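Local structure of mitotic checkpoint control protein kinase BUB1 (Drosophila melanogaster, 6JKK) at residues Ser273-Pro278 and Leu298-Asp303; Gly251-Met256 and Asn293-Leu298; Ile179-Lys184 and Tyr245-Tyr250; Arg288-Asn293 and Arg314-Cys319. The protein probably acts as an ATP-binding protein kinase of the mitotic checkpoint at kinetochores, this chain being its kinase domain. All blocks are in the same frame, centred on the assembly; numbering follows the deposited sequence.

Interaction 1: Ser273-Pro278 and Leu298-Asp303; sequences STIWMP and LLNIRD
The carboxamide of N300 pairs with the backbone of W276 through two hydrogen bonds. OD1 of N300 accepts from the W276 N at 2.9 Å, and ND2 of N300 donates to the W276 O, also at 2.9 Å. Both are nearly straight (165° and 169° at the hydrogen), and each carbonyl oxygen uses an in-plane lone pair. With its CG held beside the backbone N (chi1 -60°), the asparagine, first residue past the end of helix 288-299, presents donor and acceptor to one residue much as a neighbouring strand would. A further bond from ND2 to the R296 O ties the amide back to its own helix.

One apolar contact lies beside this pair: CD1 of L299 is 3.8 Å from CD of P278, a leucine methyl against the CD methylene of the proline. Carbon groups also pack on the amide itself, CG2 of I275 at 3.7 Å from ND2 of N300, and the indole of W276 with an edge turned, in plane, to OD1.

With an alanine here in place of N300, the N and O of W276 would probably lose these mates, and the strand end would be held to the helix by packing alone.

Since M277 pairs through its backbone with V268, the short strand 276-278 is held on one edge by main chain and on the other by an amide, whose matched donor and acceptor fix both its rotation and its distance from the strand.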
loop_
_atom_site.group_PDB
_atom_site.type_symbol
_atom_site.label_atom_id
_atom_site.label_comp_id
_atom_site.label_asym_id
_atom_site.label_seq_id
_atom_site.Cartn_x
_atom_site.Cartn_y
_atom_site.Cartn_z
ATOM N N SER A 273 31.129 5.591 -1.343
ATOM C CA SER A 273 30.560 5.065 -0.104
ATOM C C SER A 273 29.873 3.724 -0.356
ATOM O O SER A 273 29.704 3.301 -1.502
ATOM C CB SER A 273 29.561 6.051 0.508
ATOM O OG SER A 273 28.348 6.083 -0.228
ATOM N N THR A 274 29.490 3.055 0.725
ATOM C CA THR A 274 28.731 1.813 0.637
ATOM C C THR A 274 27.256 2.127 0.877
ATOM O O THR A 274 26.430 1.229 1.051
ATOM C CB THR A 274 29.213 0.790 1.676
ATOM O OG1 THR A 274 29.215 1.392 2.976
ATOM C CG2 THR A 274 30.618 0.312 1.344
ATOM N N ILE A 275 26.948 3.421 0.882
ATOM C CA ILE A 275 25.601 3.914 1.143
ATOM C C ILE A 275 24.765 3.932 -0.135
ATOM O O ILE A 275 25.206 4.443 -1.169
ATOM C CB ILE A 275 25.660 5.334 1.755
ATOM C CG1 ILE A 275 26.300 5.291 3.147
ATOM C CG2 ILE A 275 24.277 5.957 1.817
ATOM C CD1 ILE A 275 25.524 4.452 4.157
ATOM N N TRP A 276 23.561 3.375 -0.058
ATOM C CA TRP A 276 22.655 3.343 -1.199
ATOM C C TRP A 276 21.725 4.557 -1.220
ATOM O O TRP A 276 21.112 4.907 -0.210
ATOM C CB TRP A 276 21.840 2.049 -1.183
ATOM C CG TRP A 276 22.689 0.814 -1.338
ATOM C CD1 TRP A 276 23.410 0.182 -0.364
ATOM C CD2 TRP A 276 22.890 0.057 -2.538
ATOM N NE1 TRP A 276 24.055 -0.915 -0.891
ATOM C CE2 TRP A 276 23.746 -1.015 -2.223
ATOM C CE3 TRP A 276 22.435 0.186 -3.851
ATOM C CZ2 TRP A 276 24.149 -1.954 -3.178
ATOM C CZ3 TRP A 276 22.831 -0.744 -4.793
ATOM C CH2 TRP A 276 23.682 -1.795 -4.457
ATOM N N MET A 277 21.640 5.201 -2.377
ATOM C CA MET A 277 20.754 6.342 -2.570
ATOM C C MET A 277 20.151 6.238 -3.967
ATOM O O MET A 277 20.685 5.526 -4.824
ATOM C CB MET A 277 21.535 7.659 -2.437
ATOM C CG MET A 277 22.065 7.938 -1.039
ATOM S SD MET A 277 20.731 8.162 0.149
ATOM C CE MET A 277 20.336 9.890 -0.148
ATOM N N PRO A 278 19.028 6.932 -4.200
ATOM C CA PRO A 278 18.517 6.971 -5.572
ATOM C C PRO A 278 19.543 7.590 -6.508
ATOM O O PRO A 278 20.335 8.439 -6.083
ATOM C CB PRO A 278 17.294 7.883 -5.463
ATOM C CG PRO A 278 16.834 7.720 -4.035
ATOM C CD PRO A 278 18.112 7.586 -3.244
ATOM N N LEU A 298 15.845 5.472 5.333
ATOM C CA LEU A 298 14.917 4.405 4.977
ATOM C C LEU A 298 15.565 3.329 4.107
ATOM O O LEU A 298 15.111 2.185 4.096
ATOM C CB LEU A 298 13.676 4.977 4.288
ATOM C CG LEU A 298 12.695 5.796 5.132
ATOM C CD1 LEU A 298 11.677 6.514 4.249
ATOM C CD2 LEU A 298 11.981 4.907 6.130
ATOM N N LEU A 299 16.623 3.693 3.382
ATOM C CA LEU A 299 17.302 2.744 2.497
ATOM C C LEU A 299 18.451 2.000 3.169
ATOM O O LEU A 299 18.813 0.894 2.757
ATOM C CB LEU A 299 17.842 3.456 1.254
ATOM C CG LEU A 299 16.835 3.897 0.198
ATOM C CD1 LEU A 299 17.528 4.651 -0.919
ATOM C CD2 LEU A 299 16.115 2.686 -0.353
ATOM N N ASN A 300 19.042 2.610 4.189
ATOM C CA ASN A 300 20.246 2.052 4.782
ATOM C C ASN A 300 20.042 1.716 6.246
ATOM O O ASN A 300 20.275 2.551 7.123
ATOM C CB ASN A 300 21.414 3.018 4.601
ATOM C CG ASN A 300 21.708 3.304 3.137
ATOM O OD1 ASN A 300 22.529 2.629 2.516
ATOM N ND2 ASN A 300 21.036 4.305 2.582
ATOM N N ILE A 301 19.609 0.483 6.492
ATOM C CA ILE A 301 19.282 0.013 7.836
ATOM C C ILE A 301 20.254 -1.090 8.249
ATOM O O ILE A 301 20.545 -1.998 7.465
ATOM C CB ILE A 301 17.817 -0.476 7.892
ATOM C CG1 ILE A 301 16.885 0.676 7.512
ATOM C CG2 ILE A 301 17.466 -1.008 9.271
ATOM C CD1 ILE A 301 15.514 0.245 7.019
ATOM N N ARG A 302 20.764 -0.998 9.476
ATOM C CA ARG A 302 21.860 -1.851 9.933
ATOM C C ARG A 302 21.500 -3.337 9.966
ATOM O O ARG A 302 22.222 -4.178 9.418
ATOM C CB ARG A 302 22.326 -1.394 11.318
ATOM C CG ARG A 302 23.829 -1.309 11.473
ATOM C CD ARG A 302 24.208 -0.501 12.705
ATOM N NE ARG A 302 23.843 -1.179 13.945
ATOM C CZ ARG A 302 22.993 -0.700 14.845
ATOM N NH1 ARG A 302 22.417 0.479 14.649
ATOM N NH2 ARG A 302 22.729 -1.392 15.948
ATOM N N ASP A 303 20.382 -3.652 10.610
ATOM C CA ASP A 303 19.952 -5.040 10.773
ATOM C C ASP A 303 18.442 -5.112 10.980
ATOM O O ASP A 303 17.773 -4.079 11.018
ATOM C CB ASP A 303 20.691 -5.694 11.949
ATOM C CG ASP A 303 20.609 -4.873 13.226
ATOM O OD1 ASP A 303 19.503 -4.412 13.577
ATOM O OD2 ASP A 303 21.656 -4.684 13.878
#

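Interaction 2: Gly251-Met256 and Asn293-Leu298; sequences GLVSVM and NIFRTL
V253 and L298 lie alongside each other, pointing opposite ways, with CG2 of the valine only 3.5 Å from CB of the leucine, tighter than usual for two carbons. The same methyl also reaches CD1 of L298. The other branch of V253, CG1, is anti to the backbone N (chi1 176°) and rests 4.0 Å from CD1 of F295, meeting the ring obliquely. A beta-branched residue thus fills two directions at once, touching two side chains one turn apart on the facing helix.

M256 reaches farther. Its chain is extended beyond CG, which carries the sulfur past the phenylalanine and on toward I294. SD lies 5.5 Å from the centroid of the F295 ring and 88° off its normal, a Met-aromatic contact at the ring edge, while CB of M256 lies near CE1 of the ring. Crossing I294 at about a right angle, SD sits 3.8 Å from that residue's CG2. The terminal methyl CE then ends 4.0 Å from CD1 of L298, so that one long, flexible side chain fills the groove between three shorter or stiffer ones. F295 is shared with M277 and P278 of the strand beyond it, and L298 with L310 and L313 of helix 310-322.

The segments run nearly antiparallel, at 154°, their axes 9.8 Å apart. Such buried helix packing is characteristic of the helical C-lobe of protein kinases, in which helix 246-261 probably corresponds to the central helix F and helix 288-299 to helix H.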
loop_
_atom_site.group_PDB
_atom_site.type_symbol
_atom_site.label_atom_id
_atom_site.label_comp_id
_atom_site.label_asym_id
_atom_site.label_seq_id
_atom_site.Cartn_x
_atom_site.Cartn_y
_atom_site.Cartn_z
ATOM N N GLY A 251 10.070 0.211 -0.307
ATOM C CA GLY A 251 8.906 0.533 -1.120
ATOM C C GLY A 251 8.424 1.954 -0.908
ATOM O O GLY A 251 8.049 2.655 -1.865
ATOM N N LEU A 252 8.446 2.379 0.356
ATOM C CA LEU A 252 8.076 3.738 0.743
ATOM C C LEU A 252 8.900 4.782 -0.003
ATOM O O LEU A 252 8.352 5.740 -0.554
ATOM C CB LEU A 252 8.278 3.931 2.248
ATOM C CG LEU A 252 7.063 4.221 3.126
ATOM C CD1 LEU A 252 7.509 4.603 4.531
ATOM C CD2 LEU A 252 6.192 5.313 2.524
ATOM N N VAL A 253 10.219 4.608 -0.003
ATOM C CA VAL A 253 11.104 5.524 -0.722
ATOM C C VAL A 253 10.771 5.545 -2.206
ATOM O O VAL A 253 10.727 6.612 -2.826
ATOM C CB VAL A 253 12.590 5.164 -0.528
ATOM C CG1 VAL A 253 13.478 6.062 -1.372
ATOM C CG2 VAL A 253 12.971 5.302 0.922
ATOM N N SER A 254 10.528 4.365 -2.772
ATOM C CA SER A 254 10.232 4.267 -4.194
ATOM C C SER A 254 8.997 5.106 -4.527
ATOM O O SER A 254 8.947 5.753 -5.573
ATOM C CB SER A 254 10.035 2.807 -4.616
ATOM O OG SER A 254 8.683 2.411 -4.460
ATOM N N VAL A 255 8.015 5.118 -3.625
ATOM C CA VAL A 255 6.806 5.917 -3.840
ATOM C C VAL A 255 7.101 7.417 -3.723
ATOM O O VAL A 255 6.637 8.217 -4.540
ATOM C CB VAL A 255 5.680 5.543 -2.857
ATOM C CG1 VAL A 255 4.455 6.412 -3.111
ATOM C CG2 VAL A 255 5.307 4.081 -3.009
ATOM N N MET A 256 7.864 7.796 -2.703
ATOM C CA MET A 256 8.255 9.195 -2.538
ATOM C C MET A 256 9.012 9.665 -3.775
ATOM O O MET A 256 8.829 10.793 -4.229
ATOM C CB MET A 256 9.131 9.382 -1.295
ATOM C CG MET A 256 8.473 8.999 0.021
ATOM S SD MET A 256 9.658 9.276 1.352
ATOM C CE MET A 256 8.704 8.683 2.760
ATOM N N ASN A 293 18.221 12.939 4.073
ATOM C CA ASN A 293 18.051 12.263 5.362
ATOM C C ASN A 293 17.021 11.141 5.273
ATOM O O ASN A 293 17.281 10.004 5.672
ATOM C CB ASN A 293 17.608 13.252 6.455
ATOM C CG ASN A 293 18.767 14.025 7.073
ATOM O OD1 ASN A 293 19.939 13.735 6.825
ATOM N ND2 ASN A 293 18.435 15.011 7.905
ATOM N N ILE A 294 15.839 11.479 4.767
ATOM C CA ILE A 294 14.744 10.525 4.660
ATOM C C ILE A 294 15.116 9.315 3.799
ATOM O O ILE A 294 14.930 8.172 4.220
ATOM C CB ILE A 294 13.469 11.198 4.103
ATOM C CG1 ILE A 294 12.980 12.288 5.062
ATOM C CG2 ILE A 294 12.368 10.159 3.869
ATOM C CD1 ILE A 294 11.940 13.219 4.450
ATOM N N PHE A 295 15.652 9.570 2.610
ATOM C CA PHE A 295 16.025 8.495 1.696
ATOM C C PHE A 295 17.129 7.622 2.298
ATOM O O PHE A 295 17.045 6.391 2.265
ATOM C CB PHE A 295 16.481 9.061 0.344
ATOM C CG PHE A 295 15.397 9.785 -0.422
ATOM C CD1 PHE A 295 14.070 9.735 -0.012
ATOM C CD2 PHE A 295 15.721 10.517 -1.563
ATOM C CE1 PHE A 295 13.079 10.403 -0.722
ATOM C CE2 PHE A 295 14.742 11.189 -2.277
ATOM C CZ PHE A 295 13.419 11.130 -1.857
ATOM N N ARG A 296 18.152 8.259 2.863
ATOM C CA ARG A 296 19.285 7.524 3.423
ATOM C C ARG A 296 18.870 6.658 4.609
ATOM O O ARG A 296 19.309 5.513 4.742
ATOM C CB ARG A 296 20.408 8.477 3.835
ATOM C CG ARG A 296 21.699 7.767 4.219
ATOM C CD ARG A 296 22.799 8.741 4.636
ATOM N NE ARG A 296 22.523 10.124 4.256
ATOM C CZ ARG A 296 22.042 11.045 5.089
ATOM N NH1 ARG A 296 21.778 10.734 6.351
ATOM N NH2 ARG A 296 21.821 12.278 4.660
ATOM N N THR A 297 18.015 7.213 5.462
ATOM C CA THR A 297 17.571 6.525 6.668
ATOM C C THR A 297 16.708 5.314 6.329
ATOM O O THR A 297 16.818 4.255 6.959
ATOM C CB THR A 297 16.780 7.480 7.568
ATOM O OG1 THR A 297 17.624 8.571 7.953
ATOM C CG2 THR A 297 16.286 6.773 8.813
ATOM N N LEU A 298 15.845 5.472 5.333
ATOM C CA LEU A 298 14.917 4.405 4.977
ATOM C C LEU A 298 15.565 3.329 4.107
ATOM O O LEU A 298 15.111 2.185 4.096
ATOM C CB LEU A 298 13.676 4.977 4.288
ATOM C CG LEU A 298 12.695 5.796 5.132
ATOM C CD1 LEU A 298 11.677 6.514 4.249
ATOM C CD2 LEU A 298 11.981 4.907 6.130
#

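Interaction 3: Ile179-Lys184 and Tyr245-Tyr250; sequences IHADIK and YQLDLY
I179 meets Y245 at about a right angle, its CG1 3.5 Å from CD1 of the tyrosine and its CD1 over one face of the ring near the rim. Its other branch, CG2, covers the carboxylate of D248, helping to shut it into a buried site.

At H180 the backbone N donates to OD2 of D248 at 2.8 Å. The imidazole, with CG anti to the backbone N (chi1 179°), leads away from the helix, bonds through NE2 to the I206 O and meets the ring of F208. A181 follows with its N on OD1 of D248, again at 2.8 Å; both oxygens use their syn lone pairs, and OD2 is gripped further by NE2 of H174. Residues 180-182 occupy the place of the kinase His-Arg-Asp motif, with alanine where arginine is usual, and D248 is probably the helix F aspartate that anchors the backbone of that catalytic loop. The alanine has positive phi, and its methyl rests 4.0 Å from CD2 of L247.

The CB of D182 is directed away from the helix, and its N donates to ND1 of H180 at 3.0 Å. Next, the I183 N donates to a water that in turn donates to OD1 of D248, 2.8 Å away. CD1 of I183 lies over one face of the carboxylate, 3.7 Å from CG of D248, opposite the methyl CG2 of I179. NZ of K184 forms a salt bridge with OD2 of D182 at 3.1 Å.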
loop_
_atom_site.group_PDB
_atom_site.type_symbol
_atom_site.label_atom_id
_atom_site.label_comp_id
_atom_site.label_asym_id
_atom_site.label_seq_id
_atom_site.Cartn_x
_atom_site.Cartn_y
_atom_site.Cartn_z
ATOM N N ILE A 179 3.971 -6.878 7.382
ATOM C CA ILE A 179 4.746 -6.286 6.295
ATOM C C ILE A 179 3.881 -6.347 5.041
ATOM O O ILE A 179 3.438 -7.423 4.651
ATOM C CB ILE A 179 6.074 -7.040 6.074
ATOM C CG1 ILE A 179 6.908 -7.013 7.358
ATOM C CG2 ILE A 179 6.871 -6.414 4.927
ATOM C CD1 ILE A 179 8.045 -8.027 7.396
ATOM N N HIS A 180 3.611 -5.193 4.431
ATOM C CA HIS A 180 2.755 -5.164 3.246
ATOM C C HIS A 180 3.403 -5.953 2.108
ATOM O O HIS A 180 2.738 -6.734 1.416
ATOM C CB HIS A 180 2.469 -3.722 2.812
ATOM C CG HIS A 180 1.606 -3.627 1.592
ATOM N ND1 HIS A 180 2.097 -3.818 0.319
ATOM C CD2 HIS A 180 0.281 -3.387 1.454
ATOM C CE1 HIS A 180 1.112 -3.696 -0.553
ATOM N NE2 HIS A 180 0.000 -3.428 0.109
ATOM N N ALA A 181 4.703 -5.717 1.924
ATOM C CA ALA A 181 5.565 -6.480 1.017
ATOM C C ALA A 181 5.423 -6.168 -0.481
ATOM O O ALA A 181 6.147 -6.731 -1.298
ATOM C CB ALA A 181 5.465 -8.000 1.292
ATOM N N ASP A 182 4.514 -5.267 -0.842
ATOM C CA ASP A 182 4.419 -4.825 -2.238
ATOM C C ASP A 182 4.047 -3.346 -2.284
ATOM O O ASP A 182 3.163 -2.939 -3.042
ATOM C CB ASP A 182 3.393 -5.673 -3.005
ATOM C CG ASP A 182 3.515 -5.533 -4.521
ATOM O OD1 ASP A 182 4.602 -5.167 -5.021
ATOM O OD2 ASP A 182 2.514 -5.806 -5.213
ATOM N N ILE A 183 4.714 -2.534 -1.463
ATOM C CA ILE A 183 4.415 -1.107 -1.429
ATOM C C ILE A 183 4.907 -0.412 -2.693
ATOM O O ILE A 183 6.094 -0.450 -3.018
ATOM C CB ILE A 183 4.991 -0.412 -0.185
ATOM C CG1 ILE A 183 4.316 -0.971 1.075
ATOM C CG2 ILE A 183 4.775 1.096 -0.277
ATOM C CD1 ILE A 183 4.598 -0.171 2.329
ATOM N N LYS A 184 3.978 0.220 -3.402
ATOM C CA LYS A 184 4.309 0.967 -4.613
ATOM C C LYS A 184 3.215 2.015 -4.821
ATOM O O LYS A 184 2.199 1.966 -4.127
ATOM C CB LYS A 184 4.456 0.016 -5.798
ATOM C CG LYS A 184 3.206 -0.728 -6.160
ATOM C CD LYS A 184 3.557 -1.958 -6.977
ATOM C CE LYS A 184 2.313 -2.744 -7.324
ATOM N NZ LYS A 184 2.667 -4.114 -7.784
ATOM N N TYR A 245 11.127 -5.770 7.839
ATOM C CA TYR A 245 10.394 -4.530 7.562
ATOM C C TYR A 245 11.092 -3.607 6.553
ATOM O O TYR A 245 10.446 -2.735 5.964
ATOM C CB TYR A 245 10.097 -3.782 8.871
ATOM C CG TYR A 245 9.300 -4.608 9.861
ATOM C CD1 TYR A 245 7.911 -4.658 9.798
ATOM C CD2 TYR A 245 9.937 -5.338 10.856
ATOM C CE1 TYR A 245 7.181 -5.415 10.699
ATOM C CE2 TYR A 245 9.219 -6.095 11.757
ATOM C CZ TYR A 245 7.842 -6.129 11.676
ATOM O OH TYR A 245 7.128 -6.888 12.579
ATOM N N GLN A 246 12.394 -3.802 6.342
ATOM C CA GLN A 246 13.146 -2.986 5.381
ATOM C C GLN A 246 12.518 -3.007 3.989
ATOM O O GLN A 246 12.641 -2.038 3.226
ATOM C CB GLN A 246 14.604 -3.453 5.277
ATOM C CG GLN A 246 15.393 -3.448 6.590
ATOM C CD GLN A 246 15.315 -4.774 7.326
ATOM O OE1 GLN A 246 14.246 -5.370 7.438
ATOM N NE2 GLN A 246 16.455 -5.247 7.823
ATOM N N LEU A 247 11.852 -4.114 3.657
ATOM C CA LEU A 247 11.233 -4.276 2.337
ATOM C C LEU A 247 10.168 -3.211 2.087
ATOM O O LEU A 247 10.064 -2.663 0.983
ATOM C CB LEU A 247 10.629 -5.682 2.189
ATOM C CG LEU A 247 10.045 -6.036 0.818
ATOM C CD1 LEU A 247 11.129 -5.962 -0.254
ATOM C CD2 LEU A 247 9.390 -7.406 0.814
ATOM N N ASP A 248 9.374 -2.930 3.116
ATOM C CA ASP A 248 8.346 -1.898 3.031
ATOM C C ASP A 248 8.962 -0.506 2.995
ATOM O O ASP A 248 8.488 0.371 2.274
ATOM C CB ASP A 248 7.399 -2.003 4.225
ATOM C CG ASP A 248 6.288 -2.991 3.996
ATOM O OD1 ASP A 248 6.259 -3.607 2.907
ATOM O OD2 ASP A 248 5.448 -3.148 4.906
ATOM N N LEU A 249 10.022 -0.312 3.776
ATOM C CA LEU A 249 10.659 1.000 3.885
ATOM C C LEU A 249 11.341 1.342 2.559
ATOM O O LEU A 249 11.392 2.502 2.148
ATOM C CB LEU A 249 11.639 1.028 5.065
ATOM C CG LEU A 249 11.005 0.679 6.417
ATOM C CD1 LEU A 249 11.976 0.860 7.562
ATOM C CD2 LEU A 249 9.747 1.503 6.665
ATOM N N TYR A 250 11.829 0.315 1.875
ATOM C CA TYR A 250 12.345 0.480 0.518
ATOM C C TYR A 250 11.209 0.897 -0.411
ATOM O O TYR A 250 11.356 1.836 -1.197
ATOM C CB TYR A 250 12.987 -0.824 0.037
ATOM C CG TYR A 250 13.483 -0.794 -1.394
ATOM C CD1 TYR A 250 14.752 -0.326 -1.698
ATOM C CD2 TYR A 250 12.683 -1.245 -2.435
ATOM C CE1 TYR A 250 15.210 -0.302 -3.003
ATOM C CE2 TYR A 250 13.124 -1.226 -3.736
ATOM C CZ TYR A 250 14.388 -0.753 -4.016
ATOM O OH TYR A 250 14.828 -0.735 -5.316
HETATM O O HOH W 1 6.785 -3.432 0.138
#

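Interaction 4: Arg288-Asn293 and Arg314-Cys319; sequences RTMWEN and RTQLKC
ND2 of N293 donates to OE1 of Q316 at 3.2 Å, a straight bond (164° at the hydrogen) between two nearly antiparallel helices of the kinase C-lobe. OE1 lies close to the plane of the asparagine amide, whereas the donor is tilted 23° from the carbonyl plane of the glutamine; the two side chains cross at about a right angle. Helices 288-299 and 310-322 probably correspond to helices αH and αI of the kinase fold, and at these segments their axes approach to 10.5 Å. Asparagine and glutamine suit this partly exposed side, since neutral amides can supply donor and acceptor to each other between the helices without needing a counter-charge.

The N293 amide has a second tie: its OD1 accepts from NH2 of R296, which limits how the group can turn. A leucine in its place would probably leave OE1 of Q316 without its donor and the R296 guanidinium without this acceptor.

Toward the interior the contact becomes apolar. CG of M290 is anti to the backbone N (chi1 176°), carrying the chain toward the facing helix, and a bend at chi3 then folds CE back over one face of its neighbour W291. SD passes 3.8 Å from the Q316 O, and CE packs 3.7 Å from CD2 of L317. The indole itself is anchored at NE1 by OE2 of E156, on helix 156-175, which also touches L317 through L167. On the same face of the indole as CE of M290, CD2 of L317 ends 4.2 Å from CH2 of W291.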
loop_
_atom_site.group_PDB
_atom_site.type_symbol
_atom_site.label_atom_id
_atom_site.label_comp_id
_atom_site.label_asym_id
_atom_site.label_seq_id
_atom_site.Cartn_x
_atom_site.Cartn_y
_atom_site.Cartn_z
ATOM N N ARG A 288 16.813 19.725 0.365
ATOM C CA ARG A 288 17.776 18.691 -0.014
ATOM C C ARG A 288 18.238 17.838 1.155
ATOM O O ARG A 288 18.140 16.611 1.115
ATOM C CB ARG A 288 18.997 19.348 -0.666
ATOM C CG ARG A 288 19.320 18.836 -2.047
ATOM C CD ARG A 288 20.716 18.233 -2.101
ATOM N NE ARG A 288 21.729 19.115 -1.525
ATOM C CZ ARG A 288 22.538 19.896 -2.234
ATOM N NH1 ARG A 288 22.460 19.911 -3.559
ATOM N NH2 ARG A 288 23.431 20.660 -1.621
ATOM N N THR A 289 18.755 18.499 2.186
ATOM C CA THR A 289 19.228 17.818 3.386
ATOM C C THR A 289 18.129 16.943 3.988
ATOM O O THR A 289 18.385 15.814 4.410
ATOM C CB THR A 289 19.752 18.828 4.431
ATOM O OG1 THR A 289 20.808 19.603 3.851
ATOM C CG2 THR A 289 20.287 18.107 5.659
ATOM N N MET A 290 16.901 17.453 4.006
ATOM C CA MET A 290 15.787 16.697 4.567
ATOM C C MET A 290 15.483 15.443 3.755
ATOM O O MET A 290 15.389 14.341 4.312
ATOM C CB MET A 290 14.529 17.560 4.669
ATOM C CG MET A 290 13.320 16.781 5.168
ATOM S SD MET A 290 11.763 17.633 4.860
ATOM C CE MET A 290 11.588 17.364 3.094
ATOM N N TRP A 291 15.313 15.608 2.444
ATOM C CA TRP A 291 15.005 14.473 1.579
ATOM C C TRP A 291 16.139 13.458 1.601
ATOM O O TRP A 291 15.897 12.249 1.644
ATOM C CB TRP A 291 14.733 14.922 0.138
ATOM C CG TRP A 291 13.391 15.575 -0.047
ATOM C CD1 TRP A 291 13.150 16.871 -0.412
ATOM C CD2 TRP A 291 12.107 14.966 0.141
ATOM N NE1 TRP A 291 11.794 17.104 -0.462
ATOM C CE2 TRP A 291 11.132 15.947 -0.131
ATOM C CE3 TRP A 291 11.685 13.685 0.511
ATOM C CZ2 TRP A 291 9.764 15.687 -0.044
ATOM C CZ3 TRP A 291 10.324 13.426 0.594
ATOM C CH2 TRP A 291 9.381 14.424 0.319
ATOM N N GLU A 292 17.376 13.947 1.575
ATOM C CA GLU A 292 18.525 13.047 1.642
ATOM C C GLU A 292 18.556 12.270 2.967
ATOM O O GLU A 292 18.856 11.074 2.972
ATOM C CB GLU A 292 19.835 13.792 1.364
ATOM C CG GLU A 292 19.971 14.222 -0.102
ATOM C CD GLU A 292 21.284 14.916 -0.415
ATOM O OE1 GLU A 292 21.985 15.327 0.532
ATOM O OE2 GLU A 292 21.605 15.056 -1.615
ATOM N N ASN A 293 18.221 12.939 4.073
ATOM C CA ASN A 293 18.051 12.263 5.362
ATOM C C ASN A 293 17.021 11.141 5.273
ATOM O O ASN A 293 17.281 10.004 5.672
ATOM C CB ASN A 293 17.608 13.252 6.455
ATOM C CG ASN A 293 18.767 14.025 7.073
ATOM O OD1 ASN A 293 19.939 13.735 6.825
ATOM N ND2 ASN A 293 18.435 15.011 7.905
ATOM N N ARG A 314 8.658 11.826 10.189
ATOM C CA ARG A 314 7.444 12.627 10.066
ATOM C C ARG A 314 7.688 14.001 10.682
ATOM O O ARG A 314 7.275 15.012 10.123
ATOM C CB ARG A 314 6.246 11.938 10.733
ATOM C CG ARG A 314 5.742 10.702 10.004
ATOM C CD ARG A 314 4.430 10.186 10.605
ATOM N NE ARG A 314 3.305 11.085 10.336
ATOM C CZ ARG A 314 2.657 11.790 11.260
ATOM N NH1 ARG A 314 2.988 11.692 12.542
ATOM N NH2 ARG A 314 1.646 12.581 10.905
ATOM N N THR A 315 8.391 14.037 11.808
ATOM C CA THR A 315 8.744 15.307 12.448
ATOM C C THR A 315 9.562 16.196 11.512
ATOM O O THR A 315 9.333 17.409 11.434
ATOM C CB THR A 315 9.490 15.076 13.768
ATOM O OG1 THR A 315 8.608 14.422 14.692
ATOM C CG2 THR A 315 9.960 16.407 14.378
ATOM N N GLN A 316 10.501 15.593 10.789
ATOM C CA GLN A 316 11.330 16.360 9.867
ATOM C C GLN A 316 10.475 17.011 8.789
ATOM O O GLN A 316 10.661 18.191 8.468
ATOM C CB GLN A 316 12.420 15.478 9.247
ATOM C CG GLN A 316 13.480 15.005 10.250
ATOM C CD GLN A 316 14.716 14.457 9.564
ATOM O OE1 GLN A 316 15.279 15.098 8.673
ATOM N NE2 GLN A 316 15.143 13.266 9.971
ATOM N N LEU A 317 9.537 16.241 8.242
ATOM C CA LEU A 317 8.628 16.739 7.217
ATOM C C LEU A 317 7.704 17.840 7.742
ATOM O O LEU A 317 7.482 18.841 7.059
ATOM C CB LEU A 317 7.812 15.585 6.631
ATOM C CG LEU A 317 8.601 14.585 5.789
ATOM C CD1 LEU A 317 7.841 13.262 5.666
ATOM C CD2 LEU A 317 8.892 15.166 4.408
ATOM N N LYS A 318 7.169 17.656 8.945
ATOM C CA LYS A 318 6.289 18.655 9.545
ATOM C C LYS A 318 7.020 19.974 9.767
ATOM O O LYS A 318 6.434 21.053 9.628
ATOM C CB LYS A 318 5.765 18.157 10.884
ATOM C CG LYS A 318 5.101 16.807 10.819
ATOM C CD LYS A 318 3.619 16.905 10.642
ATOM C CE LYS A 318 2.933 15.981 11.626
ATOM N NZ LYS A 318 3.631 16.102 12.930
ATOM N N CYS A 319 8.296 19.888 10.133
ATOM C CA CYS A 319 9.100 21.086 10.374
ATOM C C CYS A 319 9.287 21.872 9.082
ATOM O O CYS A 319 9.232 23.098 9.074
ATOM C CB CYS A 319 10.468 20.717 10.945
ATOM S SG CYS A 319 10.444 20.215 12.676
#

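Overall arrangement
All four contacts lie in the helical part of the kinase domain. Along the chain interaction 3 closes first; interactions 1, 2 and 4 then alternate, each using helix 288-299, so that one helix meets a strand edge, helix 246-261 and helix 310-322. Interaction 2 sits in the middle, its centre 10 Å from that of interaction 1 and 11 Å from those of interactions 3 and 4; it shares L298 with the first and N293 with the last. Interactions 3 and 4 are 20 Å apart between centres and do not touch. Helix 246-261 links interactions 2 and 3, so packing is continuous from the outer helices to the catalytic loop.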